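Local atomic coordinates of Aac(6')-ib (Escherichia coli, PDB entry 2VQY), a protein that probably transfers the acetyl group of acetyl-CoA to the 6'-amino group of aminoglycosides such as kanamycin B, thereby conferring resistance to these antibiotics. Residues S46-W51 with D118-N123. The protein carries 2 engineered substitutions. Numbering follows the deposited sequence.
Sequences SHIVEW and DQLLAN. With ACO (acetyl coenzyme *a), chain B.
The backbone carbonyl of Leu121 receives the imidazole of His47, whose NE2 donates to Leu121 O at 2.8 Å. The acceptor lies almost in the ring plane, and the N-H...O angle is 157°. With CG of His47 held between its own backbone N and carbonyl carbon (chi1 75°), the ring reaches across to the end of the strand edge-on. Beside the bond, CE1 comes within 3.0 Å of Ala122 O, so two successive carbonyls line the same ring edge. Ile48 CG1 covers one face of the imidazole near its rim. The same side chain presses its tip on the strand, CD1 of Ile48 meeting CD1 of Leu120 at 3.6 Å, with the two side chains crossing at about a right angle.

The two backbone polar groups of Leu121 belong to successive peptide groups and have different partners: its carbonyl takes His47 NE2, while Leu121 N donates to the pantetheine carbonyl O9P of acetyl-CoA at 2.8 Å. Two residues earlier in the strand, Gln119 N donates to the thioester oxygen O of acetyl-CoA at 3.1 Å, and Gln119 O accepts a weak bond from N4P. This strand-like pairing of pantetheine with a strand edge is characteristic of the GNAT fold. From the side of 46-51, Trp51 CB approaches the pantetheine oxygen O5P at 3.3 Å.

Ala122 O also accepts a hydrogen bond from Arg45. Strand 114-121 pairs with strand 88-97, and the side chains of Gln119 and Leu121 pack on helix 131-144, while Ile48 and Leu120 both rest on Leu43 of helix 36-43.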
ATOM      1  N   SER A  46     -17.659   0.235  -5.368  1.00 19.07           N
ATOM      2  CA  SER A  46     -18.176   0.084  -4.013  1.00 19.86           C
ATOM      3  C   SER A  46     -17.252  -0.736  -3.080  1.00 19.08           C
ATOM      4  O   SER A  46     -17.090  -0.369  -1.917  1.00 19.31           O
ATOM      5  CB  SER A  46     -19.645  -0.375  -4.019  1.00 21.05           C
ATOM      6  OG  SER A  46     -19.784  -1.730  -3.682  1.00 25.80           O
ATOM      7  N   HIS A  47     -16.607  -1.787  -3.603  1.00 18.13           N
ATOM      8  CA  HIS A  47     -15.687  -2.624  -2.780  1.00 17.50           C
ATOM      9  C   HIS A  47     -14.435  -1.870  -2.313  1.00 17.73           C
ATOM     10  O   HIS A  47     -13.724  -2.286  -1.374  1.00 17.38           O
ATOM     11  CB  HIS A  47     -15.297  -3.899  -3.532  1.00 17.93           C
ATOM     12  CG  HIS A  47     -14.299  -3.698  -4.632  1.00 17.74           C
ATOM     13  ND1 HIS A  47     -14.662  -3.296  -5.900  1.00 16.74           N
ATOM     14  CD2 HIS A  47     -12.952  -3.879  -4.663  1.00 16.89           C
ATOM     15  CE1 HIS A  47     -13.586  -3.250  -6.669  1.00 17.41           C
ATOM     16  NE2 HIS A  47     -12.535  -3.592  -5.940  1.00 17.75           N
ATOM     17  N   ILE A  48     -14.142  -0.776  -3.006  1.00 16.43           N
ATOM     18  CA  ILE A  48     -13.027   0.087  -2.675  1.00 17.26           C
ATOM     19  C   ILE A  48     -13.477   1.191  -1.713  1.00 17.55           C
ATOM     20  O   ILE A  48     -12.847   1.429  -0.683  1.00 17.35           O
ATOM     21  CB  ILE A  48     -12.340   0.661  -3.963  1.00 15.62           C
ATOM     22  CG1 ILE A  48     -11.726  -0.507  -4.754  1.00 17.11           C
ATOM     23  CG2 ILE A  48     -11.285   1.685  -3.551  1.00 16.08           C
ATOM     24  CD1 ILE A  48     -11.214  -0.232  -6.142  1.00 19.26           C
ATOM     25  N   VAL A  49     -14.580   1.850  -2.048  1.00 19.00           N
ATOM     26  CA  VAL A  49     -15.139   2.901  -1.189  1.00 19.52           C
ATOM     27  C   VAL A  49     -15.308   2.478   0.287  1.00 20.61           C
ATOM     28  O   VAL A  49     -15.076   3.279   1.204  1.00 21.23           O
ATOM     29  CB  VAL A  49     -16.489   3.452  -1.743  1.00 19.77           C
ATOM     30  CG1 VAL A  49     -17.108   4.400  -0.745  1.00 19.95           C
ATOM     31  CG2 VAL A  49     -16.235   4.195  -3.064  1.00 17.14           C
ATOM     32  N   GLU A  50     -15.702   1.230   0.492  1.00 20.83           N
ATOM     33  CA  GLU A  50     -15.874   0.659   1.829  1.00 22.59           C
ATOM     34  C   GLU A  50     -14.619   0.858   2.700  1.00 21.35           C
ATOM     35  O   GLU A  50     -14.719   1.197   3.885  1.00 22.10           O
ATOM     36  CB  GLU A  50     -16.231  -0.818   1.687  1.00 22.35           C
ATOM     37  CG  GLU A  50     -16.478  -1.564   2.981  1.00 25.60           C
ATOM     38  CD  GLU A  50     -17.016  -2.975   2.742  1.00 26.62           C
ATOM     39  OE1 GLU A  50     -16.792  -3.557   1.645  1.00 30.38           O
ATOM     40  OE2 GLU A  50     -17.682  -3.502   3.664  1.00 34.28           O
ATOM     41  N   TRP A  51     -13.441   0.692   2.105  1.00 20.26           N
ATOM     42  CA  TRP A  51     -12.185   0.670   2.871  1.00 20.62           C
ATOM     43  C   TRP A  51     -11.218   1.832   2.618  1.00 21.23           C
ATOM     44  O   TRP A  51     -10.248   2.025   3.361  1.00 21.29           O
ATOM     45  CB  TRP A  51     -11.474  -0.668   2.625  1.00 21.09           C
ATOM     46  CG  TRP A  51     -12.311  -1.849   3.056  1.00 20.91           C
ATOM     47  CD1 TRP A  51     -12.921  -2.762   2.249  1.00 21.51           C
ATOM     48  CD2 TRP A  51     -12.643  -2.218   4.408  1.00 21.80           C
ATOM     49  NE1 TRP A  51     -13.606  -3.686   3.010  1.00 21.94           N
ATOM     50  CE2 TRP A  51     -13.459  -3.371   4.335  1.00 22.38           C
ATOM     51  CE3 TRP A  51     -12.346  -1.668   5.671  1.00 20.52           C
ATOM     52  CZ2 TRP A  51     -13.971  -4.011   5.486  1.00 21.02           C
ATOM     53  CZ3 TRP A  51     -12.867  -2.298   6.818  1.00 22.47           C
ATOM     54  CH2 TRP A  51     -13.662  -3.464   6.703  1.00 20.23           C
ATOM     55  N   ASP A 118       0.180   1.019   1.103  1.00  9.29           N
ATOM     56  CA  ASP A 118      -1.296   0.923   1.039  1.00  9.23           C
ATOM     57  C   ASP A 118      -1.604   0.369  -0.337  1.00  9.77           C
ATOM     58  O   ASP A 118      -0.827   0.609  -1.295  1.00  9.51           O
ATOM     59  CB  ASP A 118      -1.961   2.303   1.187  1.00 10.00           C
ATOM     60  CG  ASP A 118      -1.498   3.059   2.429  1.00 11.97           C
ATOM     61  OD1 ASP A 118      -2.009   2.732   3.513  1.00 11.56           O
ATOM     62  OD2 ASP A 118      -0.654   3.984   2.320  1.00 11.21           O
ATOM     63  N   GLN A 119      -2.692  -0.391  -0.468  1.00  9.19           N
ATOM     64  CA  GLN A 119      -3.007  -0.951  -1.796  1.00  9.79           C
ATOM     65  C   GLN A 119      -4.452  -1.366  -1.922  1.00 10.20           C
ATOM     66  O   GLN A 119      -5.185  -1.500  -0.910  1.00  9.12           O
ATOM     67  CB  GLN A 119      -2.059  -2.108  -2.190  1.00  9.83           C
ATOM     68  CG  GLN A 119      -2.325  -3.453  -1.542  1.00 12.92           C
ATOM     69  CD  GLN A 119      -2.122  -3.413  -0.064  1.00 17.40           C
ATOM     70  OE1 GLN A 119      -1.069  -2.982   0.428  1.00 16.81           O
ATOM     71  NE2 GLN A 119      -3.144  -3.849   0.674  1.00 18.80           N
ATOM     72  N   LEU A 120      -4.862  -1.556  -3.174  1.00 10.07           N
ATOM     73  CA  LEU A 120      -6.238  -1.950  -3.469  1.00 10.78           C
ATOM     74  C   LEU A 120      -6.250  -2.765  -4.759  1.00 11.25           C
ATOM     75  O   LEU A 120      -5.396  -2.570  -5.639  1.00 11.36           O
ATOM     76  CB  LEU A 120      -7.157  -0.717  -3.569  1.00 11.11           C
ATOM     77  CG  LEU A 120      -6.874   0.280  -4.690  1.00 12.16           C
ATOM     78  CD1 LEU A 120      -7.660  -0.147  -5.982  1.00 13.10           C
ATOM     79  CD2 LEU A 120      -7.240   1.709  -4.264  1.00 13.41           C
ATOM     80  N   LEU A 121      -7.202  -3.676  -4.853  1.00 11.71           N
ATOM     81  CA  LEU A 121      -7.445  -4.417  -6.089  1.00 11.85           C
ATOM     82  C   LEU A 121      -8.674  -3.801  -6.776  1.00 12.60           C
ATOM     83  O   LEU A 121      -9.722  -3.606  -6.153  1.00 13.52           O
ATOM     84  CB  LEU A 121      -7.668  -5.899  -5.801  1.00 12.25           C
ATOM     85  CG  LEU A 121      -6.498  -6.742  -5.256  1.00 13.03           C
ATOM     86  CD1 LEU A 121      -7.015  -8.181  -4.961  1.00 13.88           C
ATOM     87  CD2 LEU A 121      -5.335  -6.741  -6.224  1.00 14.11           C
ATOM     88  N   ALA A 122      -8.507  -3.511  -8.064  1.00 12.77           N
ATOM     89  CA  ALA A 122      -9.490  -2.791  -8.871  1.00 14.35           C
ATOM     90  C   ALA A 122     -10.834  -3.516  -9.071  1.00 15.31           C
ATOM     91  O   ALA A 122     -11.873  -2.875  -9.128  1.00 15.43           O
ATOM     92  CB  ALA A 122      -8.872  -2.507 -10.224  1.00 14.90           C
ATOM     93  N   ASN A 123     -10.781  -4.847  -9.183  1.00 15.91           N
ATOM     94  CA  ASN A 123     -11.923  -5.669  -9.617  1.00 17.40           C
ATOM     95  C   ASN A 123     -12.514  -6.507  -8.490  1.00 17.58           C
ATOM     96  O   ASN A 123     -11.830  -7.335  -7.886  1.00 17.09           O
ATOM     97  CB  ASN A 123     -11.504  -6.563 -10.797  1.00 17.87           C
ATOM     98  CG  ASN A 123     -11.011  -5.757 -11.982  1.00 17.88           C
ATOM     99  OD1 ASN A 123     -11.645  -4.788 -12.371  1.00 19.60           O
ATOM    100  ND2 ASN A 123      -9.863  -6.131 -12.533  1.00 17.61           N
TER
HETATM  101  N1A ACO B1200     -11.509 -12.737   9.013  1.00 40.89           N
HETATM  102  C2A ACO B1200     -10.369 -13.407   8.830  1.00 40.79           C
HETATM  103  N3A ACO B1200      -9.878 -13.586   7.606  1.00 40.66           N
HETATM  104  C4A ACO B1200     -10.521 -13.083   6.524  1.00 40.39           C
HETATM  105  C5A ACO B1200     -11.697 -12.373   6.676  1.00 40.12           C
HETATM  106  C6A ACO B1200     -12.195 -12.210   7.966  1.00 40.62           C
HETATM  107  N6A ACO B1200     -13.333 -11.536   8.163  1.00 40.36           N
HETATM  108  N7A ACO B1200     -12.105 -12.002   5.466  1.00 39.97           N
HETATM  109  C8A ACO B1200     -11.228 -12.468   4.572  1.00 39.78           C
HETATM  110  N9A ACO B1200     -10.266 -13.127   5.220  1.00 39.70           N
HETATM  111  C1B ACO B1200      -9.057 -13.799   4.658  1.00 38.76           C
HETATM  112  C2B ACO B1200      -9.237 -14.712   3.459  1.00 37.79           C
HETATM  113  O2B ACO B1200      -9.764 -15.973   3.884  1.00 39.93           O
HETATM  114  C3B ACO B1200      -7.783 -14.846   3.020  1.00 36.37           C
HETATM  115  O3B ACO B1200      -7.052 -15.685   3.929  1.00 38.28           O
HETATM  116  P3B ACO B1200      -6.847 -17.279   3.697  1.00 41.64           P
HETATM  117  O7A ACO B1200      -6.075 -17.757   5.036  1.00 41.94           O
HETATM  118  O8A ACO B1200      -5.813 -17.389   2.483  1.00 39.29           O
HETATM  119  O9A ACO B1200      -8.151 -17.966   3.479  1.00 41.48           O
HETATM  120  C4B ACO B1200      -7.224 -13.431   3.264  1.00 33.40           C
HETATM  121  O4B ACO B1200      -8.159 -12.787   4.164  1.00 34.64           O
HETATM  122  C5B ACO B1200      -7.053 -12.460   2.080  1.00 28.87           C
HETATM  123  O5B ACO B1200      -5.943 -12.823   1.257  1.00 25.86           O
HETATM  124  P1A ACO B1200      -5.985 -12.491  -0.324  1.00 22.51           P
HETATM  125  O1A ACO B1200      -4.579 -12.512  -0.839  1.00 23.52           O
HETATM  126  O2A ACO B1200      -7.027 -13.279  -1.047  1.00 22.31           O
HETATM  127  O3A ACO B1200      -6.490 -11.006  -0.261  1.00 20.05           O
HETATM  128  P2A ACO B1200      -7.035 -10.158  -1.524  1.00 19.17           P
HETATM  129  O4A ACO B1200      -6.556 -10.724  -2.781  1.00 17.67           O
HETATM  130  O5A ACO B1200      -8.498  -9.876  -1.323  1.00 19.46           O
HETATM  131  O6A ACO B1200      -6.226  -8.765  -1.223  1.00 20.43           O
HETATM  132  CBP ACO B1200      -6.777  -6.504  -0.410  1.00 16.31           C
HETATM  133  CCP ACO B1200      -6.396  -7.952  -0.017  1.00 16.26           C
HETATM  134  CDP ACO B1200      -6.939  -5.678   0.910  1.00 15.59           C
HETATM  135  CEP ACO B1200      -5.636  -5.919  -1.269  1.00 15.07           C
HETATM  136  CAP ACO B1200      -8.138  -6.540  -1.196  1.00 16.72           C
HETATM  137  OAP ACO B1200      -9.116  -7.369  -0.500  1.00 17.09           O
HETATM  138  C9P ACO B1200      -8.691  -5.120  -1.493  1.00 17.29           C
HETATM  139  O9P ACO B1200      -8.185  -4.431  -2.392  1.00 17.16           O
HETATM  140  N8P ACO B1200      -9.717  -4.734  -0.712  1.00 17.45           N
HETATM  141  C7P ACO B1200     -10.415  -3.441  -0.799  1.00 19.73           C
HETATM  142  C6P ACO B1200      -9.449  -2.246  -0.588  1.00 20.53           C
HETATM  143  C5P ACO B1200      -8.711  -2.300   0.762  1.00 23.58           C
HETATM  144  O5P ACO B1200      -9.206  -2.898   1.716  1.00 18.96           O
HETATM  145  N4P ACO B1200      -7.513  -1.677   0.749  1.00 22.59           N
HETATM  146  C3P ACO B1200      -6.618  -1.511   1.741  1.00 24.39           C
HETATM  147  C2P ACO B1200      -6.685  -2.040   3.007  1.00 25.09           C
HETATM  148  S1P ACO B1200      -5.482  -1.467   4.297  1.00 24.73           S
HETATM  149  C   ACO B1200      -4.021  -0.746   3.597  1.00 25.35           C
HETATM  150  O   ACO B1200      -3.832  -0.619   2.372  1.00 19.01           O
HETATM  151  CH3 ACO B1200      -3.000  -0.319   4.689  1.00 18.48           C